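Local atomic coordinates of thymine dioxygenase (Neurospora crassa, PDB entry 5C3Q), a protein that probably hydroxylates the methyl group of thymine as a non-haem dioxygenase that uses 2-oxoglutarate as cosubstrate. Residues 193-198 against 287-292; 231-236 against 271-276. All blocks are in the same frame, centred on the assembly; numbering follows the deposited sequence.

Contact 1: 193-198 against 287-292. With AKG (2-oxoglutaric acid), chain F.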
# COMPACT_ATOMS: atom_id res chain seq x y z
N LEU A 193 2.70 7.05 5.86
CA LEU A 193 3.80 7.87 5.37
C LEU A 193 5.09 7.09 5.57
O LEU A 193 5.32 6.55 6.65
CB LEU A 193 3.87 9.19 6.15
CG LEU A 193 2.58 10.01 6.23
CD1 LEU A 193 2.83 11.30 6.99
CD2 LEU A 193 2.03 10.32 4.84
N LEU A 194 5.92 7.02 4.53
CA LEU A 194 7.17 6.28 4.58
C LEU A 194 8.36 7.16 4.22
O LEU A 194 8.32 7.93 3.26
CB LEU A 194 7.13 5.09 3.62
CG LEU A 194 6.27 3.90 4.08
CD1 LEU A 194 5.76 3.09 2.89
CD2 LEU A 194 7.07 3.02 5.03
N HIS A 195 9.43 7.01 5.00
CA HIS A 195 10.69 7.65 4.71
C HIS A 195 11.80 6.61 4.81
O HIS A 195 11.97 5.97 5.85
CB HIS A 195 10.94 8.81 5.67
CG HIS A 195 12.33 9.35 5.64
ND1 HIS A 195 13.12 9.45 6.76
CD2 HIS A 195 13.09 9.79 4.61
CE1 HIS A 195 14.29 9.95 6.43
NE2 HIS A 195 14.30 10.16 5.13
N TYR A 196 12.52 6.42 3.71
CA TYR A 196 13.66 5.52 3.68
C TYR A 196 14.91 6.39 3.68
O TYR A 196 15.23 7.00 2.66
CB TYR A 196 13.61 4.64 2.43
CG TYR A 196 12.36 3.81 2.28
CD1 TYR A 196 11.23 4.31 1.65
CD2 TYR A 196 12.30 2.51 2.78
CE1 TYR A 196 10.07 3.54 1.52
CE2 TYR A 196 11.16 1.74 2.65
CZ TYR A 196 10.05 2.26 2.02
OH TYR A 196 8.92 1.48 1.89
N PRO A 197 15.61 6.49 4.82
CA PRO A 197 16.75 7.42 4.91
C PRO A 197 17.84 7.19 3.86
O PRO A 197 18.00 6.07 3.36
CB PRO A 197 17.32 7.15 6.31
CG PRO A 197 16.18 6.60 7.09
CD PRO A 197 15.35 5.82 6.11
N ALA A 198 18.56 8.25 3.54
CA ALA A 198 19.73 8.15 2.69
C ALA A 198 20.64 7.08 3.27
O ALA A 198 20.84 7.03 4.48
CB ALA A 198 20.46 9.48 2.61
N PRO A 287 17.57 10.01 0.14
CA PRO A 287 16.34 9.61 0.82
C PRO A 287 15.22 9.27 -0.16
O PRO A 287 15.08 9.94 -1.19
CB PRO A 287 15.97 10.86 1.63
CG PRO A 287 17.24 11.64 1.75
CD PRO A 287 17.98 11.38 0.48
N ARG A 288 14.46 8.22 0.14
CA ARG A 288 13.28 7.87 -0.65
C ARG A 288 12.01 8.10 0.19
O ARG A 288 11.93 7.68 1.35
CB ARG A 288 13.35 6.41 -1.12
CG ARG A 288 12.09 5.90 -1.81
CD ARG A 288 12.32 4.57 -2.51
NE ARG A 288 11.18 4.18 -3.34
CZ ARG A 288 10.07 3.57 -2.90
NH1 ARG A 288 9.92 3.28 -1.61
NH2 ARG A 288 9.11 3.27 -3.76
N TYR A 289 11.04 8.77 -0.42
CA TYR A 289 9.74 8.98 0.20
C TYR A 289 8.67 8.27 -0.59
O TYR A 289 8.64 8.33 -1.82
CB TYR A 289 9.39 10.47 0.26
CG TYR A 289 10.30 11.25 1.16
CD1 TYR A 289 10.05 11.33 2.52
CD2 TYR A 289 11.43 11.88 0.65
CE1 TYR A 289 10.89 12.04 3.36
CE2 TYR A 289 12.28 12.59 1.48
CZ TYR A 289 12.01 12.67 2.83
OH TYR A 289 12.85 13.37 3.66
N SER A 290 7.79 7.58 0.12
CA SER A 290 6.58 7.06 -0.47
C SER A 290 5.43 7.19 0.52
O SER A 290 5.65 7.44 1.72
CB SER A 290 6.76 5.60 -0.91
OG SER A 290 6.97 4.75 0.20
N ILE A 291 4.22 7.05 0.00
CA ILE A 291 3.03 7.06 0.81
C ILE A 291 2.18 5.87 0.38
O ILE A 291 1.77 5.77 -0.78
CB ILE A 291 2.23 8.38 0.64
CG1 ILE A 291 3.13 9.58 0.97
CG2 ILE A 291 0.99 8.36 1.51
CD1 ILE A 291 2.48 10.93 0.75
N ALA A 292 1.93 4.97 1.32
CA ALA A 292 1.04 3.84 1.10
C ALA A 292 -0.28 4.10 1.80
O ALA A 292 -0.34 4.21 3.03
CB ALA A 292 1.66 2.56 1.62
C1 AKG F . 4.16 -1.01 2.10
O1 AKG F . 3.35 -1.96 2.29
O2 AKG F . 4.34 -0.12 2.96
C2 AKG F . 4.92 -0.94 0.84
O5 AKG F . 4.88 -1.89 0.06
C3 AKG F . 5.74 0.29 0.53
C4 AKG F . 6.31 0.22 -0.89
C5 AKG F . 7.06 1.48 -1.25
O3 AKG F . 7.17 1.77 -2.46
O4 AKG F . 7.57 2.19 -0.35
O HOH W 1 15.77 12.43 4.79

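Contact 2: 231-236 against 271-276. With NI (nickel (II) ion), chain E; AKG (2-oxoglutaric acid), chain F; EDO (1,2-ethanediol), chain H.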
# COMPACT_ATOMS: atom_id res chain seq x y z
N GLY A 231 13.05 5.08 -7.12
CA GLY A 231 13.02 3.68 -7.51
C GLY A 231 13.34 2.75 -6.34
O GLY A 231 13.66 3.22 -5.25
N GLY A 232 13.25 1.45 -6.59
CA GLY A 232 13.51 0.44 -5.56
C GLY A 232 12.36 -0.54 -5.36
O GLY A 232 12.57 -1.66 -4.90
N LEU A 233 11.14 -0.11 -5.69
CA LEU A 233 9.97 -0.98 -5.58
C LEU A 233 10.03 -2.09 -6.62
O LEU A 233 10.31 -1.84 -7.79
CB LEU A 233 8.67 -0.18 -5.76
CG LEU A 233 7.37 -0.99 -5.77
CD1 LEU A 233 7.12 -1.65 -4.43
CD2 LEU A 233 6.20 -0.11 -6.16
N GLN A 234 9.77 -3.32 -6.18
CA GLN A 234 9.82 -4.48 -7.06
C GLN A 234 8.60 -5.36 -6.82
O GLN A 234 8.14 -5.50 -5.70
CB GLN A 234 11.09 -5.30 -6.83
CG GLN A 234 12.37 -4.56 -7.16
CD GLN A 234 13.60 -5.46 -7.12
OE1 GLN A 234 13.68 -6.38 -6.31
NE2 GLN A 234 14.56 -5.18 -7.99
N VAL A 235 8.09 -5.93 -7.91
CA VAL A 235 6.90 -6.76 -7.87
C VAL A 235 7.29 -8.13 -8.41
O VAL A 235 8.01 -8.22 -9.40
CB VAL A 235 5.78 -6.15 -8.74
CG1 VAL A 235 4.56 -7.05 -8.79
CG2 VAL A 235 5.40 -4.77 -8.22
N LYS A 236 6.83 -9.19 -7.75
CA LYS A 236 7.20 -10.54 -8.14
C LYS A 236 6.43 -10.98 -9.39
O LYS A 236 5.21 -10.85 -9.46
CB LYS A 236 6.97 -11.53 -6.98
CG LYS A 236 7.85 -12.76 -7.06
CD LYS A 236 8.10 -13.39 -5.70
CE LYS A 236 9.12 -14.51 -5.81
NZ LYS A 236 9.06 -15.47 -4.67
N THR A 271 -0.15 -9.64 -4.95
CA THR A 271 1.18 -10.00 -5.43
C THR A 271 2.27 -9.54 -4.48
O THR A 271 2.19 -8.45 -3.90
CB THR A 271 1.40 -9.41 -6.83
OG1 THR A 271 0.35 -9.86 -7.69
CG2 THR A 271 2.74 -9.84 -7.43
N VAL A 272 3.29 -10.38 -4.33
CA VAL A 272 4.41 -10.12 -3.43
C VAL A 272 5.24 -8.97 -4.00
O VAL A 272 5.51 -8.93 -5.20
CB VAL A 272 5.28 -11.38 -3.25
CG1 VAL A 272 6.52 -11.08 -2.40
CG2 VAL A 272 4.47 -12.50 -2.61
N HIS A 273 5.62 -8.04 -3.13
CA HIS A 273 6.46 -6.92 -3.51
C HIS A 273 7.38 -6.51 -2.37
O HIS A 273 7.20 -6.93 -1.22
CB HIS A 273 5.59 -5.73 -3.95
CG HIS A 273 4.52 -5.36 -2.97
ND1 HIS A 273 3.43 -6.17 -2.72
CD2 HIS A 273 4.39 -4.28 -2.18
CE1 HIS A 273 2.67 -5.59 -1.81
NE2 HIS A 273 3.23 -4.44 -1.47
N ARG A 274 8.39 -5.71 -2.70
CA ARG A 274 9.42 -5.31 -1.74
C ARG A 274 10.05 -4.01 -2.21
O ARG A 274 9.76 -3.53 -3.31
CB ARG A 274 10.49 -6.40 -1.62
CG ARG A 274 11.40 -6.52 -2.84
CD ARG A 274 12.29 -7.74 -2.77
NE ARG A 274 13.22 -7.79 -3.90
CZ ARG A 274 14.22 -8.66 -4.03
NH1 ARG A 274 14.46 -9.57 -3.09
NH2 ARG A 274 15.00 -8.60 -5.10
N VAL A 275 10.90 -3.43 -1.37
CA VAL A 275 11.71 -2.28 -1.77
C VAL A 275 13.18 -2.59 -1.48
O VAL A 275 13.53 -2.92 -0.35
CB VAL A 275 11.30 -0.98 -1.06
CG1 VAL A 275 12.07 0.20 -1.62
CG2 VAL A 275 9.81 -0.73 -1.20
N VAL A 276 14.01 -2.49 -2.51
CA VAL A 276 15.44 -2.76 -2.40
C VAL A 276 16.21 -1.52 -2.83
O VAL A 276 15.63 -0.44 -2.97
CB VAL A 276 15.86 -3.99 -3.23
CG1 VAL A 276 15.18 -5.25 -2.70
CG2 VAL A 276 15.54 -3.81 -4.71
NI NI E . 3.17 -3.26 0.44
C1 AKG F . 4.16 -1.01 2.10
O1 AKG F . 3.35 -1.96 2.29
O2 AKG F . 4.34 -0.12 2.96
C2 AKG F . 4.92 -0.94 0.84
O5 AKG F . 4.88 -1.89 0.06
C3 AKG F . 5.74 0.29 0.53
C4 AKG F . 6.31 0.22 -0.89
C5 AKG F . 7.06 1.48 -1.25
O3 AKG F . 7.17 1.77 -2.46
O4 AKG F . 7.57 2.19 -0.35
C1 EDO H . 1.52 -12.26 -10.52
O1 EDO H . 2.32 -13.44 -10.62
C2 EDO H . 0.25 -12.60 -9.73
O2 EDO H . 0.52 -12.58 -8.32
O HOH W 2 14.98 2.27 -2.92
O HOH W 3 2.04 -1.65 -0.57

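Contact 1: 193-198 against 287-292
Arg288 and Tyr196 run side by side from a hydrogen-bonded antiparallel pair, whose backbones are joined by Tyr196 N to Arg288 O (2.7 Å) and Arg288 N back to Tyr196 O. On the arginine, Arg288 CB packs on Tyr196 CB and Arg288 CG on Tyr196 CD1 (3.9 Å). CG stands anti to the backbone N (chi1 173°), and the chain stays extended from there to NE, alongside the tyrosine; the guanidinium plane lies 54° from the ring plane. At the tip, Arg288 NH1 lies 3.1 Å from Tyr196 CE1 and donates to O4 of 2-oxoglutarate, while Arg288 NH2 donates to O3 (2.8 Å) and is also bonded to Gln227 OE1. Ser290 OG and Tyr196 OH each donate to the same O4, both at 2.7 Å. On the opposite sheet face the His195 and Tyr289 rings lie at 22° but slide apart, so they barely overlap; a water joins His195 NE2 to Tyr289 OH, and Glu121 holds ND1. Arg288 and Ser290, two residues apart on one strand, form the Arg-X-Ser motif by which 2-oxoglutarate oxygenases of this family bind the C5 carboxylate. Three donors on O4 and one on O3 thus fix the position and rotation of that carboxylate, whose negative charge the arginine would balance.

Contact 2: 231-236 against 271-276
Gln234 and His273 meet where the strands pack tightly: Gln234 O lies 3.1 Å from His273 CB. Gly232 O accepts from Val276 N (2.9 Å) and also meets Val275 CA. The inner sheet face carries Leu233, Val235, His273 and Val275, and Val275 CG2 reaches 2-oxoglutarate C5 at 3.5 Å. The outer face is partly exposed but held by a polar grip: Gln234 and Arg274 lie alongside with amide and guanidinium nearly coplanar (15°), and Gln234 OE1 takes both Arg274 NE (2.8 Å) and NH2 in the carbonyl plane; Asp244 binds Gln234 NE2, and Arg274 makes a cation-pi contact with Phe242. The loose end is at Lys236, which keeps only its base near Val272 while its long end leads away. Inside, chi1 of 52° places His273 CG between the backbone N and the carbonyl carbon, and the His273 ND1 bond to Thr271 O (2.9 Å) steadies the turn of the ring (chi2 -69°). His273 NE2 faces nickel, at 2.2 Å, and with His216 and Asp218 completes the facial triad of 2-oxoglutarate oxygenases. 2-Oxoglutarate O1 and O5 and a water make the centre six-coordinate, where iron probably sits in the working enzyme.

Following the chain, strand 190-200 supplies residues 193-198, and the chain then passes the metal ligands His216 and Asp218 before reaching 231-236. It returns through 271-276, closing a loop of 34 intervening residues at contact 2, and reaches 287-292 on strand 284-295, closing the larger loop of 88 residues at contact 1. Contact 2 is therefore enclosed by contact 1, and the two do not cross. Contact 1 belongs to the large mixed sheet and contact 2 to the four-stranded one, the two walls of the double-stranded beta-helix. They meet around 2-oxoglutarate: Arg288 NH1 packs on Val275 CG1, and Tyr196 OH on Val275 CG2.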